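Side-chain contacts in uncharacterized conserved (Bdellovibrio bacteriovorus, PDB 7O21), which probably trims peptidoglycan as a YkuD-family L,D-carboxypeptidase and takes part in generating the curved shape of this predatory bacterium: residues 25-30 / 54-59; 64-69 / 163-168; 88-93 / 256-261. All blocks are in the same frame, centred on the assembly; numbering follows the deposited sequence.

Interaction 1: residues 25-30 / 54-59; sequences LLPASL and SVFERN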
# COMPACT_ATOMS: atom_id res chain seq x y z
N LEU A 25 10.43 31.73 -14.44
CA LEU A 25 9.14 31.09 -14.69
C LEU A 25 9.00 29.92 -13.70
O LEU A 25 9.96 29.50 -13.14
CB LEU A 25 9.03 30.62 -16.14
CG LEU A 25 9.27 31.68 -17.22
CD1 LEU A 25 9.28 31.04 -18.58
CD2 LEU A 25 8.23 32.77 -17.17
N LEU A 26 7.78 29.47 -13.54
CA LEU A 26 7.46 28.42 -12.59
C LEU A 26 6.58 27.37 -13.26
O LEU A 26 5.80 27.68 -14.16
CB LEU A 26 6.69 29.02 -11.41
CG LEU A 26 7.44 29.97 -10.48
CD1 LEU A 26 6.46 30.65 -9.53
CD2 LEU A 26 8.52 29.24 -9.71
N PRO A 27 6.66 26.12 -12.81
CA PRO A 27 5.85 25.05 -13.43
C PRO A 27 4.37 25.21 -13.09
O PRO A 27 3.99 25.25 -11.91
CB PRO A 27 6.43 23.77 -12.82
CG PRO A 27 7.01 24.22 -11.51
CD PRO A 27 7.53 25.61 -11.74
N ALA A 28 3.54 25.26 -14.13
CA ALA A 28 2.12 25.54 -13.96
C ALA A 28 1.43 24.47 -13.11
O ALA A 28 0.41 24.76 -12.47
CB ALA A 28 1.43 25.65 -15.32
N SER A 29 1.94 23.25 -13.11
CA SER A 29 1.23 22.15 -12.47
C SER A 29 1.51 22.01 -10.98
O SER A 29 0.72 21.36 -10.28
CB SER A 29 1.50 20.82 -13.19
OG SER A 29 1.06 20.87 -14.55
N LEU A 30 2.60 22.58 -10.48
CA LEU A 30 2.92 22.51 -9.06
C LEU A 30 2.54 23.86 -8.47
O LEU A 30 3.28 24.84 -8.59
CB LEU A 30 4.39 22.20 -8.84
CG LEU A 30 4.86 22.27 -7.38
CD1 LEU A 30 4.09 21.29 -6.49
CD2 LEU A 30 6.36 21.99 -7.29
N SER A 54 14.09 18.47 -11.36
CA SER A 54 14.27 19.65 -10.52
C SER A 54 13.75 19.38 -9.12
O SER A 54 12.86 18.54 -8.91
CB SER A 54 13.52 20.86 -11.06
OG SER A 54 13.79 21.08 -12.44
N VAL A 55 14.34 20.07 -8.14
CA VAL A 55 13.86 20.04 -6.77
C VAL A 55 13.27 21.40 -6.44
O VAL A 55 13.93 22.43 -6.64
CB VAL A 55 14.98 19.68 -5.78
CG1 VAL A 55 14.41 19.57 -4.37
CG2 VAL A 55 15.64 18.38 -6.19
N PHE A 56 12.03 21.42 -5.97
CA PHE A 56 11.39 22.64 -5.50
C PHE A 56 11.20 22.56 -4.00
O PHE A 56 11.01 21.48 -3.43
CB PHE A 56 10.03 22.84 -6.19
CG PHE A 56 10.15 23.30 -7.61
CD1 PHE A 56 10.40 22.39 -8.62
CD2 PHE A 56 10.06 24.65 -7.92
CE1 PHE A 56 10.52 22.80 -9.93
CE2 PHE A 56 10.19 25.07 -9.25
CZ PHE A 56 10.42 24.15 -10.24
N GLU A 57 11.27 23.72 -3.35
CA GLU A 57 11.08 23.83 -1.91
C GLU A 57 9.97 24.84 -1.62
O GLU A 57 9.80 25.83 -2.34
CB GLU A 57 12.38 24.23 -1.17
CG GLU A 57 12.24 24.16 0.36
CD GLU A 57 13.51 24.52 1.12
OE1 GLU A 57 14.48 24.98 0.49
OE2 GLU A 57 13.51 24.34 2.36
N ARG A 58 9.24 24.58 -0.54
CA ARG A 58 8.23 25.51 -0.08
C ARG A 58 8.87 26.81 0.40
O ARG A 58 9.89 26.80 1.10
CB ARG A 58 7.47 24.89 1.09
CG ARG A 58 6.28 25.73 1.54
CD ARG A 58 5.73 25.25 2.87
NE ARG A 58 6.74 25.31 3.93
CZ ARG A 58 7.19 24.26 4.62
NH1 ARG A 58 6.73 23.04 4.40
NH2 ARG A 58 8.14 24.43 5.54
N ASN A 59 8.28 27.92 0.01
CA ASN A 59 8.67 29.25 0.50
C ASN A 59 7.35 29.94 0.86
O ASN A 59 6.81 30.71 0.07
CB ASN A 59 9.46 30.00 -0.57
CG ASN A 59 9.76 31.42 -0.18
OD1 ASN A 59 9.83 31.77 0.99
ND2 ASN A 59 9.94 32.27 -1.19

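Interaction 2: residues 64-69 / 163-168; sequences QKITEY and ADYIKL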
# COMPACT_ATOMS: atom_id res chain seq x y z
N GLN A 64 10.01 27.49 -4.76
CA GLN A 64 11.30 27.97 -5.24
C GLN A 64 12.10 26.78 -5.75
O GLN A 64 12.23 25.79 -5.03
CB GLN A 64 12.05 28.65 -4.10
CG GLN A 64 13.35 29.32 -4.51
CD GLN A 64 13.96 30.12 -3.38
OE1 GLN A 64 13.37 30.26 -2.31
NE2 GLN A 64 15.15 30.67 -3.62
N LYS A 65 12.63 26.88 -6.96
CA LYS A 65 13.50 25.83 -7.48
C LYS A 65 14.86 25.97 -6.83
O LYS A 65 15.45 27.05 -6.83
CB LYS A 65 13.62 25.92 -9.00
CG LYS A 65 14.39 24.77 -9.63
CD LYS A 65 14.58 24.96 -11.14
CE LYS A 65 13.36 24.48 -11.92
NZ LYS A 65 13.55 24.55 -13.41
N ILE A 66 15.37 24.88 -6.26
CA ILE A 66 16.64 24.91 -5.57
C ILE A 66 17.76 24.22 -6.34
O ILE A 66 18.92 24.61 -6.19
CB ILE A 66 16.57 24.41 -4.12
CG1 ILE A 66 16.11 22.96 -4.10
CG2 ILE A 66 15.66 25.30 -3.28
CD1 ILE A 66 16.07 22.36 -2.71
N THR A 67 17.45 23.22 -7.16
CA THR A 67 18.48 22.56 -7.96
C THR A 67 17.82 21.83 -9.13
O THR A 67 16.59 21.72 -9.21
CB THR A 67 19.31 21.61 -7.10
OG1 THR A 67 20.52 21.25 -7.80
CG2 THR A 67 18.52 20.35 -6.78
N GLU A 68 18.66 21.37 -10.06
CA GLU A 68 18.20 20.75 -11.29
C GLU A 68 19.33 19.89 -11.85
O GLU A 68 20.50 20.29 -11.81
CB GLU A 68 17.81 21.82 -12.31
CG GLU A 68 17.23 21.29 -13.60
CD GLU A 68 16.56 22.38 -14.41
OE1 GLU A 68 15.64 23.04 -13.88
OE2 GLU A 68 16.96 22.59 -15.56
N TYR A 69 18.98 18.72 -12.38
CA TYR A 69 19.96 17.79 -12.90
C TYR A 69 19.40 17.12 -14.16
O TYR A 69 18.19 17.08 -14.35
CB TYR A 69 20.24 16.69 -11.88
CG TYR A 69 20.67 17.20 -10.52
CD1 TYR A 69 21.92 17.76 -10.35
CD2 TYR A 69 19.82 17.13 -9.42
CE1 TYR A 69 22.33 18.24 -9.12
CE2 TYR A 69 20.23 17.61 -8.18
CZ TYR A 69 21.49 18.16 -8.04
OH TYR A 69 21.92 18.64 -6.83
N ALA A 163 18.99 12.08 -2.43
CA ALA A 163 18.64 11.39 -1.20
C ALA A 163 18.51 12.36 -0.03
O ALA A 163 17.70 12.13 0.88
CB ALA A 163 19.67 10.29 -0.89
N ASP A 164 19.26 13.46 -0.06
CA ASP A 164 19.19 14.46 1.00
C ASP A 164 17.86 15.19 1.04
O ASP A 164 17.51 15.77 2.08
CB ASP A 164 20.33 15.47 0.86
CG ASP A 164 21.70 14.85 1.12
OD1 ASP A 164 21.76 13.81 1.81
OD2 ASP A 164 22.70 15.41 0.63
N TYR A 165 17.10 15.18 -0.05
CA TYR A 165 15.84 15.90 -0.10
C TYR A 165 14.62 15.00 0.05
O TYR A 165 13.50 15.51 0.10
CB TYR A 165 15.71 16.66 -1.42
CG TYR A 165 16.78 17.68 -1.69
CD1 TYR A 165 16.77 18.91 -1.05
CD2 TYR A 165 17.79 17.43 -2.61
CE1 TYR A 165 17.75 19.86 -1.31
CE2 TYR A 165 18.77 18.36 -2.88
CZ TYR A 165 18.74 19.57 -2.22
OH TYR A 165 19.72 20.51 -2.50
N ILE A 166 14.80 13.69 0.12
CA ILE A 166 13.68 12.76 0.03
C ILE A 166 13.32 12.26 1.42
O ILE A 166 14.14 11.66 2.12
CB ILE A 166 14.00 11.60 -0.92
CG1 ILE A 166 14.08 12.12 -2.36
CG2 ILE A 166 12.94 10.50 -0.80
CD1 ILE A 166 14.72 11.12 -3.30
N LYS A 167 12.07 12.51 1.81
CA LYS A 167 11.50 11.99 3.04
C LYS A 167 10.62 10.82 2.64
O LYS A 167 9.62 10.99 1.92
CB LYS A 167 10.70 13.10 3.72
CG LYS A 167 10.13 12.75 5.08
CD LYS A 167 9.56 14.05 5.68
CE LYS A 167 9.26 13.95 7.14
NZ LYS A 167 8.74 15.28 7.56
N LEU A 168 11.00 9.62 3.07
CA LEU A 168 10.28 8.43 2.64
C LEU A 168 8.83 8.48 3.10
O LEU A 168 8.53 8.86 4.23
CB LEU A 168 10.96 7.18 3.20
CG LEU A 168 12.36 6.92 2.66
CD1 LEU A 168 12.87 5.62 3.25
CD2 LEU A 168 12.35 6.88 1.14

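Interaction 3: residues 88-93 / 256-261; sequences TPEGIY and QHNDQL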
# COMPACT_ATOMS: atom_id res chain seq x y z
N THR A 88 5.31 6.26 -21.79
CA THR A 88 5.50 5.79 -20.43
C THR A 88 4.56 6.53 -19.50
O THR A 88 4.11 7.64 -19.82
CB THR A 88 6.95 6.04 -20.00
OG1 THR A 88 7.32 7.38 -20.35
CG2 THR A 88 7.90 5.08 -20.70
N PRO A 89 4.24 5.97 -18.34
CA PRO A 89 3.29 6.63 -17.45
C PRO A 89 3.75 8.00 -17.00
O PRO A 89 4.94 8.27 -16.81
CB PRO A 89 3.18 5.66 -16.26
CG PRO A 89 3.55 4.33 -16.83
CD PRO A 89 4.61 4.63 -17.86
N GLU A 90 2.78 8.89 -16.83
CA GLU A 90 3.00 10.19 -16.22
C GLU A 90 1.97 10.36 -15.11
O GLU A 90 0.87 9.80 -15.18
CB GLU A 90 2.94 11.34 -17.24
CG GLU A 90 1.58 11.58 -17.86
CD GLU A 90 1.57 12.75 -18.85
OE1 GLU A 90 2.35 13.71 -18.66
OE2 GLU A 90 0.78 12.71 -19.81
N GLY A 91 2.34 11.10 -14.08
CA GLY A 91 1.40 11.29 -12.99
C GLY A 91 2.03 11.92 -11.77
O GLY A 91 3.16 12.44 -11.81
N ILE A 92 1.27 11.85 -10.68
CA ILE A 92 1.54 12.57 -9.45
C ILE A 92 1.77 11.51 -8.39
O ILE A 92 0.80 10.89 -7.92
CB ILE A 92 0.35 13.48 -9.08
CG1 ILE A 92 -0.00 14.45 -10.21
CG2 ILE A 92 0.64 14.25 -7.80
CD1 ILE A 92 -1.40 15.07 -10.07
N TYR A 93 3.03 11.31 -8.00
CA TYR A 93 3.40 10.18 -7.15
C TYR A 93 4.13 10.66 -5.90
O TYR A 93 4.42 11.84 -5.72
CB TYR A 93 4.28 9.19 -7.93
CG TYR A 93 3.53 8.69 -9.14
CD1 TYR A 93 2.47 7.81 -8.98
CD2 TYR A 93 3.81 9.18 -10.40
CE1 TYR A 93 1.74 7.40 -10.06
CE2 TYR A 93 3.08 8.76 -11.50
CZ TYR A 93 2.04 7.87 -11.32
OH TYR A 93 1.29 7.46 -12.40
N GLN A 256 -1.98 20.26 -10.13
CA GLN A 256 -2.99 20.17 -11.18
C GLN A 256 -2.28 19.92 -12.49
O GLN A 256 -1.54 20.79 -12.97
CB GLN A 256 -3.81 21.46 -11.25
CG GLN A 256 -5.19 21.25 -11.86
CD GLN A 256 -5.15 21.02 -13.35
OE1 GLN A 256 -5.46 19.92 -13.85
NE2 GLN A 256 -4.77 22.05 -14.09
N HIS A 257 -2.48 18.75 -13.07
CA HIS A 257 -1.81 18.37 -14.31
C HIS A 257 -2.77 17.56 -15.17
O HIS A 257 -3.42 16.63 -14.68
CB HIS A 257 -0.54 17.58 -14.00
CG HIS A 257 0.23 17.19 -15.21
ND1 HIS A 257 0.25 15.89 -15.70
CD2 HIS A 257 1.00 17.92 -16.06
CE1 HIS A 257 1.01 15.84 -16.78
NE2 HIS A 257 1.46 17.06 -17.03
N ASN A 258 -2.85 17.90 -16.46
CA ASN A 258 -3.75 17.22 -17.41
C ASN A 258 -5.16 17.27 -16.84
O ASN A 258 -5.66 18.36 -16.51
CB ASN A 258 -3.24 15.82 -17.74
CG ASN A 258 -2.06 15.82 -18.70
OD1 ASN A 258 -1.84 16.79 -19.41
ND2 ASN A 258 -1.31 14.72 -18.72
N ASP A 259 -5.84 16.15 -16.68
CA ASP A 259 -7.19 16.12 -16.16
C ASP A 259 -7.25 16.08 -14.64
O ASP A 259 -8.35 16.12 -14.08
CB ASP A 259 -7.92 14.90 -16.72
CG ASP A 259 -7.17 13.58 -16.46
OD1 ASP A 259 -5.91 13.55 -16.47
OD2 ASP A 259 -7.85 12.55 -16.23
N GLN A 260 -6.12 16.02 -13.95
CA GLN A 260 -6.06 15.62 -12.55
C GLN A 260 -5.82 16.80 -11.62
O GLN A 260 -5.10 17.75 -11.96
CB GLN A 260 -4.92 14.62 -12.35
CG GLN A 260 -5.17 13.28 -13.01
CD GLN A 260 -3.96 12.38 -12.97
OE1 GLN A 260 -2.92 12.72 -12.38
NE2 GLN A 260 -4.07 11.23 -13.61
N LEU A 261 -6.43 16.73 -10.43
CA LEU A 261 -6.18 17.65 -9.34
C LEU A 261 -5.96 16.83 -8.08
O LEU A 261 -6.78 15.96 -7.76
CB LEU A 261 -7.36 18.61 -9.11
CG LEU A 261 -7.29 19.54 -7.89
CD1 LEU A 261 -6.16 20.53 -8.00
CD2 LEU A 261 -8.62 20.27 -7.68
O HOH W 1 -1.46 9.33 -13.61
O HOH W 2 2.47 16.27 -19.61
O HOH W 3 -1.37 10.81 -11.28

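Interaction 1: residues 25-30 / 54-59
Phe56 meets Pro27 and Leu30 at two different places along its side chain. The proline lies at the far end of the ring, and the leucine lies near its root. Phe56 belongs to strand 52-59 of the L,D-transpeptidase catalytic domain. Its CG is anti to the carbonyl carbon and beside the backbone N (chi1 -75°), which sends the ring off the strand toward residues 25-30. Pro27 reaches the ring from the opposite direction. Its CD stands 3.6 Å from Phe56 CZ, and its CG is equally close to that atom. Pro27 CD also lies 3.7 Å from Phe56 CE2, so two ring methylenes of the proline share one end of the phenylalanine. The approach is oblique.

Leu30 slides past Phe56 in the opposite sense. Its CG is anti to the backbone N (chi1 173°), and the second torsion (chi2 59°) leaves CD2 as the touching branch. Leu30 CD2 is 3.9 Å from Phe56 CB and 4.0 Å from Phe56 CG. A type I turn from Pro27 to Leu30 brings both residues to the same phenylalanine. The turn bond from Leu30 N to Pro27 O is weak at 3.3 Å. His187 NE2 adds a hydrogen bond to Leu30 O and a weak one to Pro27 O.

Leu45 of strand 42-47 packs on both Pro27 and Phe56. Leu30 also touches Val255 of strand 246-257, in the NTF2-like sheet. The N-terminal segment therefore packs between the two domains. All three touching residues are buried, and the contact between them is wholly apolar. Its hold comes from shape and from exclusion of water, while the carbonyls of Pro27 and Leu30 turn to His187 for their polar bonds.

Interaction 2: residues 64-69 / 163-168
Ile66 and Thr67 both turn their side chains to Tyr165, on the surface of the YkuD-type catalytic domain. They sit on strand 62-73. Tyr165 lies in the loop between helix 156-163 and strand 172-176. The close touch is from Ile66 CD1 to Tyr165 CE1, at 3.3 Å, which is tight for two carbons. The same methyl lies 3.9 Å from Tyr165 CZ. The two side chains come from opposite directions, and the methyl meets the ring obliquely. Thr67 CG2 is a looser neighbour, 4.4 Å from Tyr165 CE2. It lies on the same side of the ring plane as the Ile66 methyl, but toward CE2 instead of CE1.

Ile66 CG1 lies between the backbone N and the carbonyl carbon (chi1 60°), and CD1 extends from there to the tyrosine. Neighbouring residues of a regular strand would point to opposite sides. Here Ile66 and Thr67 point the same way, and both bond to the backbone of Val55. This, with the nearly helical psi of Ile66 (-29°), is consistent with a classic beta bulge.

On the other segment, a type I turn from Ala163 to Ile166 carries Tyr165. Its ring also meets Tyr42 in a T-shaped (edge-to-face) pair. The next residue, Ile166, packs on Leu95 and Phe114. Lys167 NZ bonds to Phe39 O.

Farther out, Lys65 and Glu68 form a salt bridge along their own strand. Ser54 OG and Tyr181 OH add hydrogen bonds to Glu68 OE1 and Lys65 NZ respectively. Lys65 NZ approaches Glu68 OE1 nearly end-on to its C-O bond, at 2.6 Å.

Interaction 3: residues 88-93 / 256-261
Glu90 OE1, facing His257, is gripped by two hydrogen bonds: one from the backbone N of Asp177, the other from a water at 2.7 Å. That water also bonds to His257 NE2, 2.9 Å away. It bridges the catalytic domain to a beta hairpin of the NTF2-like domain, whose type II' turn runs from His257 to Gln260.

Glu90 OE1 also lies at the edge of the imidazole, near its plane, 3.1 Å from His257 CE1. The carboxylate and ring planes are 70° apart. Glu90 CG sits between the backbone N and the carbonyl carbon (chi1 67°), and the extended chain beyond it carries the carboxylate to the turn. The second oxygen takes a weak hydrogen bond: Asn258 ND2 is 3.1 Å from Glu90 OE2, with a bent N-H...O angle of 126°. Asn258 CG lies over one face of the His257 ring, near its rim. Phe176 also stacks with this ring. The nearby carboxylate would probably favour a positive imidazole.

Gln260 stands on the other strand of the hairpin. Its amide works through two waters, one of which joins Gln260 NE2 to Glu90 O. Ile92 slides past the Gln260 side chain in the opposite direction, with Ile92 CD1 3.6 Å from Gln260 OE1. The second water donates to Gln260 OE1 at 2.7 Å and accepts from Ile92 N at 2.9 Å.

How the interactions relate
Interaction 1 is the buried one, interaction 2 lies at the surface, and interaction 3 is partly buried between the two domains. Interactions 1 and 2 use neighbouring strands of the catalytic sheet, 52-59 and 62-73 respectively. Lys65 packs on Phe56 from one contact to the other. Both contacts are apolar. Interaction 3 is polar and largely mediated by water. It touches interaction 1, where Ser29 O pairs with Gln256 N, so the N-terminal segment and the 256-261 hairpin meet directly. Interactions 2 and 3 do not touch. Interaction 2 joins two parts of the catalytic domain, while interaction 3 joins that domain to the NTF2-like one.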